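Local atomic coordinates of malate dehydrogenase (Entamoeba histolytica, PDB entry 3I0P), a protein that probably catalyses the reversible, NAD-dependent oxidation of malate to oxaloacetate, as a dimeric member of the malate/L-lactate dehydrogenase family. Residues N8-I11 against D12-K15; R78-S81 against T82-V85; F266-H269 against I270-K274. All blocks are in the same frame, centred on the assembly; numbering follows the deposited sequence.

Interaction 1 of 3, residues N8-I11 against D12-K15; sequences NVSI and DTIK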
ATOM      1  N   ASN A   8     -37.326   1.237  -0.303  1.00 29.04           N
ATOM      2  CA  ASN A   8     -36.683  -0.052  -0.487  1.00 27.52           C
ATOM      3  C   ASN A   8     -36.885  -0.605  -1.888  1.00 26.86           C
ATOM      4  O   ASN A   8     -38.012  -0.751  -2.357  1.00 26.49           O
ATOM      5  CB  ASN A   8     -37.180  -1.054   0.559  1.00 27.28           C
ATOM      6  CG  ASN A   8     -36.395  -2.351   0.547  1.00 26.15           C
ATOM      7  OD1 ASN A   8     -36.680  -3.271  -0.228  1.00 24.43           O
ATOM      8  ND2 ASN A   8     -35.398  -2.431   1.412  1.00 25.36           N
ATOM      9  N   VAL A   9     -35.774  -0.906  -2.551  1.00 26.16           N
ATOM     10  CA  VAL A   9     -35.798  -1.549  -3.861  1.00 25.58           C
ATOM     11  C   VAL A   9     -34.919  -2.795  -3.791  1.00 25.37           C
ATOM     12  O   VAL A   9     -33.823  -2.754  -3.218  1.00 25.55           O
ATOM     13  CB  VAL A   9     -35.274  -0.607  -4.981  1.00 25.44           C
ATOM     14  CG1 VAL A   9     -35.565  -1.195  -6.338  1.00 24.85           C
ATOM     15  CG2 VAL A   9     -35.895   0.775  -4.867  1.00 24.79           C
ATOM     16  N   SER A  10     -35.396  -3.900  -4.355  1.00 24.80           N
ATOM     17  CA  SER A  10     -34.628  -5.143  -4.348  1.00 24.54           C
ATOM     18  C   SER A  10     -33.402  -5.024  -5.253  1.00 24.36           C
ATOM     19  O   SER A  10     -33.429  -4.280  -6.242  1.00 24.42           O
ATOM     20  CB  SER A  10     -35.495  -6.324  -4.793  1.00 24.35           C
ATOM     21  OG  SER A  10     -35.641  -6.349  -6.204  1.00 24.45           O
ATOM     22  N   ILE A  11     -32.343  -5.758  -4.907  1.00 23.85           N
ATOM     23  CA  ILE A  11     -31.123  -5.834  -5.721  1.00 23.41           C
ATOM     24  C   ILE A  11     -31.429  -6.233  -7.171  1.00 23.49           C
ATOM     25  O   ILE A  11     -30.938  -5.600  -8.101  1.00 23.08           O
ATOM     26  CB  ILE A  11     -30.071  -6.807  -5.086  1.00 23.47           C
ATOM     27  CG1 ILE A  11     -29.502  -6.245  -3.759  1.00 23.07           C
ATOM     28  CG2 ILE A  11     -28.980  -7.178  -6.076  1.00 22.31           C
ATOM     29  CD1 ILE A  11     -28.787  -4.890  -3.844  1.00 21.16           C
ATOM     30  N   ASP A  12     -32.253  -7.268  -7.353  1.00 23.76           N
ATOM     31  CA  ASP A  12     -32.665  -7.714  -8.683  1.00 23.98           C
ATOM     32  C   ASP A  12     -33.286  -6.586  -9.508  1.00 23.68           C
ATOM     33  O   ASP A  12     -32.933  -6.424 -10.672  1.00 23.89           O
ATOM     34  CB  ASP A  12     -33.637  -8.898  -8.604  1.00 24.48           C
ATOM     35  CG  ASP A  12     -32.956 -10.211  -8.190  1.00 26.45           C
ATOM     36  OD1 ASP A  12     -31.906 -10.590  -8.766  1.00 28.51           O
ATOM     37  OD2 ASP A  12     -33.500 -10.887  -7.291  1.00 28.23           O
ATOM     38  N   THR A  13     -34.202  -5.818  -8.912  1.00 23.26           N
ATOM     39  CA  THR A  13     -34.824  -4.675  -9.596  1.00 23.03           C
ATOM     40  C   THR A  13     -33.757  -3.679 -10.061  1.00 22.93           C
ATOM     41  O   THR A  13     -33.740  -3.292 -11.228  1.00 22.71           O
ATOM     42  CB  THR A  13     -35.881  -3.930  -8.704  1.00 23.15           C
ATOM     43  OG1 THR A  13     -36.914  -4.835  -8.306  1.00 23.26           O
ATOM     44  CG2 THR A  13     -36.521  -2.757  -9.446  1.00 22.05           C
ATOM     45  N   ILE A  14     -32.876  -3.282  -9.141  1.00 22.73           N
ATOM     46  CA  ILE A  14     -31.797  -2.341  -9.422  1.00 22.79           C
ATOM     47  C   ILE A  14     -30.868  -2.867 -10.520  1.00 23.38           C
ATOM     48  O   ILE A  14     -30.509  -2.123 -11.440  1.00 23.37           O
ATOM     49  CB  ILE A  14     -30.995  -2.011  -8.135  1.00 22.58           C
ATOM     50  CG1 ILE A  14     -31.912  -1.399  -7.075  1.00 21.44           C
ATOM     51  CG2 ILE A  14     -29.824  -1.067  -8.436  1.00 22.72           C
ATOM     52  CD1 ILE A  14     -31.334  -1.403  -5.680  1.00 21.32           C
ATOM     53  N   LYS A  15     -30.499  -4.147 -10.404  1.00 24.07           N
ATOM     54  CA  LYS A  15     -29.665  -4.887 -11.365  1.00 24.58           C
ATOM     55  C   LYS A  15     -30.230  -4.840 -12.769  1.00 24.61           C
ATOM     56  O   LYS A  15     -29.548  -4.411 -13.697  1.00 24.89           O
ATOM     57  CB  LYS A  15     -29.616  -6.369 -10.972  1.00 25.15           C
ATOM     58  CG  LYS A  15     -28.340  -6.910 -10.404  1.00 27.07           C
ATOM     59  CD  LYS A  15     -28.534  -8.388 -10.103  1.00 30.74           C
ATOM     60  CE  LYS A  15     -27.242  -9.187 -10.277  1.00 34.12           C
ATOM     61  NZ  LYS A  15     -27.137 -10.265  -9.238  1.00 35.70           N
TER
HETATM   62  O   HOH W   1     -37.706  -3.954  -5.891  1.00 20.35           O

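Interaction 2 of 3, residues R78-S81 against T82-V85; sequences RETS and TTCV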
ATOM      1  N   ARG A  78       0.495  -3.205 -26.367  1.00 28.77           N
ATOM      2  CA  ARG A  78       1.748  -3.943 -26.199  1.00 29.19           C
ATOM      3  C   ARG A  78       1.521  -5.099 -25.237  1.00 28.85           C
ATOM      4  O   ARG A  78       1.105  -4.888 -24.099  1.00 29.09           O
ATOM      5  CB  ARG A  78       2.854  -3.018 -25.667  1.00 29.46           C
ATOM      6  CG  ARG A  78       4.258  -3.435 -26.106  1.00 32.13           C
ATOM      7  CD  ARG A  78       5.377  -2.789 -25.291  1.00 36.56           C
ATOM      8  NE  ARG A  78       5.685  -1.414 -25.691  1.00 40.19           N
ATOM      9  CZ  ARG A  78       6.866  -0.816 -25.485  1.00 42.95           C
ATOM     10  NH1 ARG A  78       7.062   0.441 -25.881  1.00 43.32           N
ATOM     11  NH2 ARG A  78       7.865  -1.473 -24.890  1.00 43.06           N
ATOM     12  N   GLU A  79       1.780  -6.319 -25.697  1.00 28.58           N
ATOM     13  CA  GLU A  79       1.542  -7.514 -24.882  1.00 28.34           C
ATOM     14  C   GLU A  79       2.775  -8.422 -24.778  1.00 28.05           C
ATOM     15  O   GLU A  79       3.404  -8.739 -25.789  1.00 28.34           O
ATOM     16  CB  GLU A  79       0.342  -8.294 -25.433  1.00 28.46           C
ATOM     17  CG  GLU A  79      -0.051  -9.542 -24.640  1.00 29.26           C
ATOM     18  CD  GLU A  79      -1.273 -10.256 -25.214  1.00 31.66           C
ATOM     19  OE1 GLU A  79      -1.497 -10.206 -26.451  1.00 31.55           O
ATOM     20  OE2 GLU A  79      -2.014 -10.884 -24.417  1.00 32.03           O
ATOM     21  N   THR A  80       3.124  -8.825 -23.556  1.00 27.39           N
ATOM     22  CA  THR A  80       4.134  -9.867 -23.346  1.00 26.76           C
ATOM     23  C   THR A  80       3.480 -11.041 -22.630  1.00 26.76           C
ATOM     24  O   THR A  80       2.259 -11.059 -22.459  1.00 26.70           O
ATOM     25  CB  THR A  80       5.370  -9.376 -22.545  1.00 26.66           C
ATOM     26  OG1 THR A  80       5.117  -9.474 -21.142  1.00 26.15           O
ATOM     27  CG2 THR A  80       5.741  -7.935 -22.899  1.00 26.89           C
ATOM     28  N   SER A  81       4.289 -12.013 -22.212  1.00 26.82           N
ATOM     29  CA  SER A  81       3.804 -13.198 -21.486  1.00 27.00           C
ATOM     30  C   SER A  81       2.954 -12.859 -20.265  1.00 26.79           C
ATOM     31  O   SER A  81       1.884 -13.449 -20.065  1.00 26.93           O
ATOM     32  CB  SER A  81       4.982 -14.063 -21.023  1.00 27.08           C
ATOM     33  OG  SER A  81       5.484 -14.853 -22.081  1.00 28.58           O
ATOM     34  N   THR A  82       3.444 -11.915 -19.460  1.00 26.22           N
ATOM     35  CA  THR A  82       2.873 -11.631 -18.152  1.00 25.98           C
ATOM     36  C   THR A  82       2.284 -10.231 -18.065  1.00 25.74           C
ATOM     37  O   THR A  82       1.721  -9.859 -17.034  1.00 25.80           O
ATOM     38  CB  THR A  82       3.942 -11.748 -17.042  1.00 26.15           C
ATOM     39  OG1 THR A  82       5.047 -10.886 -17.356  1.00 26.22           O
ATOM     40  CG2 THR A  82       4.443 -13.176 -16.902  1.00 25.48           C
ATOM     41  N   THR A  83       2.427  -9.448 -19.129  1.00 25.33           N
ATOM     42  CA  THR A  83       2.008  -8.039 -19.099  1.00 24.97           C
ATOM     43  C   THR A  83       1.127  -7.651 -20.279  1.00 25.12           C
ATOM     44  O   THR A  83       1.012  -8.400 -21.257  1.00 25.29           O
ATOM     45  CB  THR A  83       3.213  -7.062 -19.085  1.00 24.82           C
ATOM     46  OG1 THR A  83       3.807  -7.002 -20.389  1.00 23.23           O
ATOM     47  CG2 THR A  83       4.254  -7.471 -18.040  1.00 24.55           C
ATOM     48  N   CYS A  84       0.516  -6.469 -20.176  1.00 24.82           N
ATOM     49  CA  CYS A  84      -0.209  -5.877 -21.289  1.00 24.46           C
ATOM     50  C   CYS A  84      -0.507  -4.391 -21.061  1.00 24.18           C
ATOM     51  O   CYS A  84      -0.735  -3.967 -19.924  1.00 23.71           O
ATOM     52  CB  CYS A  84      -1.503  -6.651 -21.570  1.00 24.54           C
ATOM     53  SG  CYS A  84      -2.308  -6.165 -23.112  1.00 25.34           S
ATOM     54  N   VAL A  85      -0.483  -3.611 -22.146  1.00 23.93           N
ATOM     55  CA  VAL A  85      -0.983  -2.234 -22.132  1.00 23.75           C
ATOM     56  C   VAL A  85      -2.253  -2.173 -22.963  1.00 23.92           C
ATOM     57  O   VAL A  85      -2.287  -2.653 -24.094  1.00 23.93           O
ATOM     58  CB  VAL A  85       0.032  -1.213 -22.708  1.00 23.75           C
ATOM     59  CG1 VAL A  85      -0.592   0.193 -22.787  1.00 22.52           C
ATOM     60  CG2 VAL A  85       1.306  -1.191 -21.889  1.00 23.34           C
TER
HETATM   61  O   HOH W   2       2.966  -5.110 -22.012  1.00 30.41           O

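Interaction 3 of 3, residues F266-H269 against I270-K274; sequences FLNH and IEEEK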
ATOM      1  N   PHE A 266      -2.206  12.221 -16.005  1.00 23.49           N
ATOM      2  CA  PHE A 266      -1.852  12.165 -14.587  1.00 24.30           C
ATOM      3  C   PHE A 266      -2.095  13.508 -13.913  1.00 24.70           C
ATOM      4  O   PHE A 266      -2.004  14.559 -14.562  1.00 24.82           O
ATOM      5  CB  PHE A 266      -0.394  11.710 -14.396  1.00 24.04           C
ATOM      6  CG  PHE A 266       0.597  12.510 -15.187  1.00 24.79           C
ATOM      7  CD1 PHE A 266       0.965  12.112 -16.473  1.00 26.06           C
ATOM      8  CD2 PHE A 266       1.161  13.668 -14.658  1.00 24.81           C
ATOM      9  CE1 PHE A 266       1.885  12.864 -17.219  1.00 25.18           C
ATOM     10  CE2 PHE A 266       2.080  14.415 -15.395  1.00 24.59           C
ATOM     11  CZ  PHE A 266       2.440  14.013 -16.675  1.00 24.27           C
ATOM     12  N   LEU A 267      -2.417  13.462 -12.618  1.00 24.95           N
ATOM     13  CA  LEU A 267      -2.581  14.666 -11.798  1.00 25.30           C
ATOM     14  C   LEU A 267      -3.523  15.699 -12.440  1.00 25.82           C
ATOM     15  O   LEU A 267      -4.573  15.339 -12.961  1.00 26.02           O
ATOM     16  CB  LEU A 267      -1.206  15.280 -11.473  1.00 24.93           C
ATOM     17  CG  LEU A 267      -0.128  14.356 -10.887  1.00 24.53           C
ATOM     18  CD1 LEU A 267       1.257  14.964 -11.021  1.00 24.23           C
ATOM     19  CD2 LEU A 267      -0.397  13.963  -9.443  1.00 23.02           C
ATOM     20  N   ASN A 268      -3.130  16.971 -12.402  1.00 26.74           N
ATOM     21  CA  ASN A 268      -3.887  18.084 -12.997  1.00 27.43           C
ATOM     22  C   ASN A 268      -4.308  17.899 -14.466  1.00 27.88           C
ATOM     23  O   ASN A 268      -5.270  18.519 -14.904  1.00 27.91           O
ATOM     24  CB  ASN A 268      -3.123  19.411 -12.826  1.00 27.27           C
ATOM     25  CG  ASN A 268      -1.789  19.435 -13.594  1.00 28.51           C
ATOM     26  OD1 ASN A 268      -0.955  18.528 -13.466  1.00 29.75           O
ATOM     27  ND2 ASN A 268      -1.584  20.482 -14.387  1.00 27.99           N
ATOM     28  N   HIS A 269      -3.600  17.054 -15.217  1.00 28.44           N
ATOM     29  CA  HIS A 269      -3.922  16.833 -16.634  1.00 29.19           C
ATOM     30  C   HIS A 269      -5.266  16.151 -16.862  1.00 29.27           C
ATOM     31  O   HIS A 269      -5.852  16.295 -17.925  1.00 29.63           O
ATOM     32  CB  HIS A 269      -2.822  16.052 -17.346  1.00 29.37           C
ATOM     33  CG  HIS A 269      -1.489  16.733 -17.324  1.00 31.90           C
ATOM     34  ND1 HIS A 269      -1.080  17.605 -18.311  1.00 33.52           N
ATOM     35  CD2 HIS A 269      -0.471  16.668 -16.433  1.00 33.31           C
ATOM     36  CE1 HIS A 269       0.134  18.044 -18.030  1.00 34.49           C
ATOM     37  NE2 HIS A 269       0.527  17.491 -16.897  1.00 34.78           N
ATOM     38  N   ILE A 270      -5.757  15.400 -15.883  1.00 29.49           N
ATOM     39  CA  ILE A 270      -7.058  14.754 -16.036  1.00 29.55           C
ATOM     40  C   ILE A 270      -8.153  15.816 -16.259  1.00 30.22           C
ATOM     41  O   ILE A 270      -8.840  15.791 -17.283  1.00 30.09           O
ATOM     42  CB  ILE A 270      -7.398  13.786 -14.862  1.00 29.22           C
ATOM     43  CG1 ILE A 270      -6.414  12.612 -14.837  1.00 27.94           C
ATOM     44  CG2 ILE A 270      -8.821  13.259 -15.007  1.00 28.38           C
ATOM     45  CD1 ILE A 270      -6.323  11.864 -13.524  1.00 24.78           C
ATOM     46  N   GLU A 271      -8.280  16.749 -15.312  1.00 30.84           N
ATOM     47  CA  GLU A 271      -9.254  17.830 -15.395  1.00 31.86           C
ATOM     48  C   GLU A 271      -8.982  18.772 -16.572  1.00 32.42           C
ATOM     49  O   GLU A 271      -9.907  19.141 -17.309  1.00 32.72           O
ATOM     50  CB  GLU A 271      -9.306  18.599 -14.074  1.00 32.08           C
ATOM     51  CG  GLU A 271     -10.133  19.893 -14.086  1.00 33.81           C
ATOM     52  CD  GLU A 271     -11.603  19.684 -14.452  1.00 35.74           C
ATOM     53  OE1 GLU A 271     -12.182  18.628 -14.099  1.00 36.18           O
ATOM     54  OE2 GLU A 271     -12.185  20.593 -15.085  1.00 36.18           O
ATOM     55  N   GLU A 272      -7.715  19.142 -16.751  1.00 32.83           N
ATOM     56  CA  GLU A 272      -7.298  20.026 -17.848  1.00 33.05           C
ATOM     57  C   GLU A 272      -7.672  19.502 -19.233  1.00 33.25           C
ATOM     58  O   GLU A 272      -8.160  20.269 -20.068  1.00 33.43           O
ATOM     59  CB  GLU A 272      -5.801  20.335 -17.766  1.00 32.90           C
ATOM     60  CG  GLU A 272      -5.467  21.354 -16.680  1.00 33.37           C
ATOM     61  CD  GLU A 272      -3.971  21.575 -16.481  1.00 34.16           C
ATOM     62  OE1 GLU A 272      -3.170  21.260 -17.396  1.00 33.48           O
ATOM     63  OE2 GLU A 272      -3.603  22.081 -15.396  1.00 34.39           O
ATOM     64  N   GLU A 273      -7.448  18.207 -19.469  1.00 33.29           N
ATOM     65  CA  GLU A 273      -7.799  17.582 -20.748  1.00 33.34           C
ATOM     66  C   GLU A 273      -9.314  17.353 -20.908  1.00 33.31           C
ATOM     67  O   GLU A 273      -9.802  17.250 -22.041  1.00 32.99           O
ATOM     68  CB  GLU A 273      -7.031  16.273 -20.974  1.00 33.30           C
ATOM     69  CG  GLU A 273      -5.523  16.418 -21.073  1.00 34.10           C
ATOM     70  CD  GLU A 273      -5.071  17.309 -22.223  1.00 35.71           C
ATOM     71  OE1 GLU A 273      -5.221  16.907 -23.397  1.00 35.23           O
ATOM     72  OE2 GLU A 273      -4.544  18.407 -21.943  1.00 36.71           O
ATOM     73  N   LYS A 274     -10.041  17.266 -19.787  1.00 33.24           N
ATOM     74  CA  LYS A 274     -11.508  17.206 -19.817  1.00 33.50           C
ATOM     75  C   LYS A 274     -12.090  18.565 -20.237  1.00 33.85           C
ATOM     76  O   LYS A 274     -13.107  18.622 -20.941  1.00 34.01           O
ATOM     77  CB  LYS A 274     -12.090  16.734 -18.475  1.00 33.42           C
ATOM     78  CG  LYS A 274     -13.631  16.869 -18.331  1.00 33.43           C
ATOM     79  CD  LYS A 274     -14.016  18.067 -17.455  1.00 33.70           C
ATOM     80  CE  LYS A 274     -15.246  18.832 -17.965  1.00 34.27           C
ATOM     81  NZ  LYS A 274     -16.540  18.460 -17.337  1.00 33.78           N
TER
HETATM   82  O   HOH W   3      -3.014  19.295 -19.409  1.00 29.06           O

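Interaction 1 of 3, residues N8-I11 against D12-K15
Ser-10 and Ile-11 hand the chain from strand 6-9 into helix 11-24, and their carbonyls accept the first i to i+4 bonds of the helix: Ile-14 N donates to Ser-10 O at 3.1 Å and Lys-15 N to Ile-11 O at 2.8 Å. Ser-10 is the N-cap residue. Its hydroxyl sits between its own backbone N and carbonyl carbon (chi1 79°), which turns OG toward Thr-13, where it comes to 3.1 Å from Thr-13 N and 2.9 Å from Thr-13 OG1. Thr-13 turns its own OG1 toward the cap, beside its backbone N (chi1 -59°). A water takes the N-H of Ser-10 at 2.8 Å and is hydrogen-bonded to Thr-13 OG1, so the two residues are tied through solvent as well, while Ser-10 OG is hydrogen-bonded to a glycerol molecule, probably from the crystallisation liquor.

The methyl branch of Thr-13, CG2, is anti to its backbone N and meets Val-9 CG1 at 3.6 Å, the two side chains crossing at about a right angle. The same valine methyl reaches Ile-14 CG1 at 3.7 Å, which makes a small apolar patch where the strand leaves off and the helix begins. Further on, the CB of Lys-15 passes beside Ile-11 O.

Strand 6-9 pairs with strand 342-345 through backbone bonds of Val-9 with Asp-342, and Leu-344 of that strand touches both Val-9 and Ile-14. Helix 29-45 packs on the start of the helix, where Ile-40 meets Ile-11, Ile-14 and Lys-15 and Leu-44 meets Ile-11, while Pro-364 and Phe-365, at the C-terminal end of the chain, lie against Thr-13 and Val-9.

Interaction 2 of 3, residues R78-S81 against T82-V85
Thr-80 and Thr-83 meet because each holds its OG1 between its own backbone N and carbonyl carbon (chi1 85° and 75°), which brings the two hydroxyls to 2.9 Å. The direction is settled here: Thr-80 OG1 donates to Thr-83 OG1, which in turn donates to a water at 2.6 Å. That water donates a hydrogen bond to Arg-78 O, so the chain of polar contacts runs back to the backbone. Thr-80 OG1 also receives a weak bond from Thr-82 N across the turn. Alongside, the CG2 methyl of Thr-80 lies 3.3 Å from Thr-83 OG1.

Residues 80 to 82 make the turn of the beta hairpin of strands 75-79 and 83-87, strand 75-79 being outermost in the main mixed sheet within this chain. Val-85 N binds Arg-78 O at 2.8 Å, while Thr-80 N reaches Thr-83 O at 3.2 Å. In the non-hydrogen-bonded pair between them, Glu-79 CB lies 4.1 Å from Cys-84 SG. On this face of the sheet Met-103 of helix 93-111 touches both residues, and Lys-107 makes a salt bridge with Glu-79. Thr-82 OG1 is hydrogen-bonded to Tyr-111 O of the second subunit, whose Phe-294 packs on Thr-83 and Val-85.

Interaction 3 of 3, residues F266-H269 against I270-K274
Glu-272 leans back toward the start of its helix, onto Asn-268, four residues earlier. Its CB lies 3.4 Å from Asn-268 O, the carbonyl that also takes the N-H of Glu-272, and CG keeps the same distance from that oxygen. With CG beside its own backbone N (chi1 -76°) and the chain extended beyond it, CD arrives 3.4 Å from Asn-268 ND2. OE2 then accepts a hydrogen bond from ND2 at 2.8 Å. The amide and carboxylate planes stand 83° apart, and ND2 approaches OE2 from above the carboxylate plane. The other oxygen, OE1, accepts a hydrogen bond from a water at 2.8 Å; this water also donates to Glu-273 OE2 and is hydrogen-bonded to His-269 ND1, gathering three side chains.

A type II' beta turn from Phe-266 to His-269 leads the chain into helix 269-277. His-269 N binds Phe-266 O within the turn, and Ile-270 N follows with a bond to Leu-267 O at 3.2 Å. The i to i+4 bonding that begins at Glu-272 N continues with Glu-273 N to His-269 O at 2.9 Å. Glu-273 has a stronger partner in Lys-276, and Glu-271 forms a salt bridge with Arg-148. Asn-303 and Thr-310 of the second subunit pack against the turn, the former on Phe-266 and the latter on Leu-267 and Asn-268.

How the interactions relate
All three contacts are local. Interactions 1 and 3 both start a helix, 11-24 and 269-277, but on opposite sides of the chain's centre, their own centres 35 Å apart. Interaction 1 buries Val-9, Ile-11 and Ile-14 against helix 29-45 and strand 342-345, and the second subunit does not touch it. Interaction 3 is mostly partly exposed and polar, its glutamates gripped by an amide, a water and basic residues. Interaction 2 closes a hairpin in the main sheet, with Thr-82 to Val-85 buried and Arg-78 and Glu-79 exposed; backbone bonds are joined there by a threonine hydroxyl pair and a water. Interactions 2 and 3 share the second subunit as a neighbour, although their nearest atoms are about 14 Å apart.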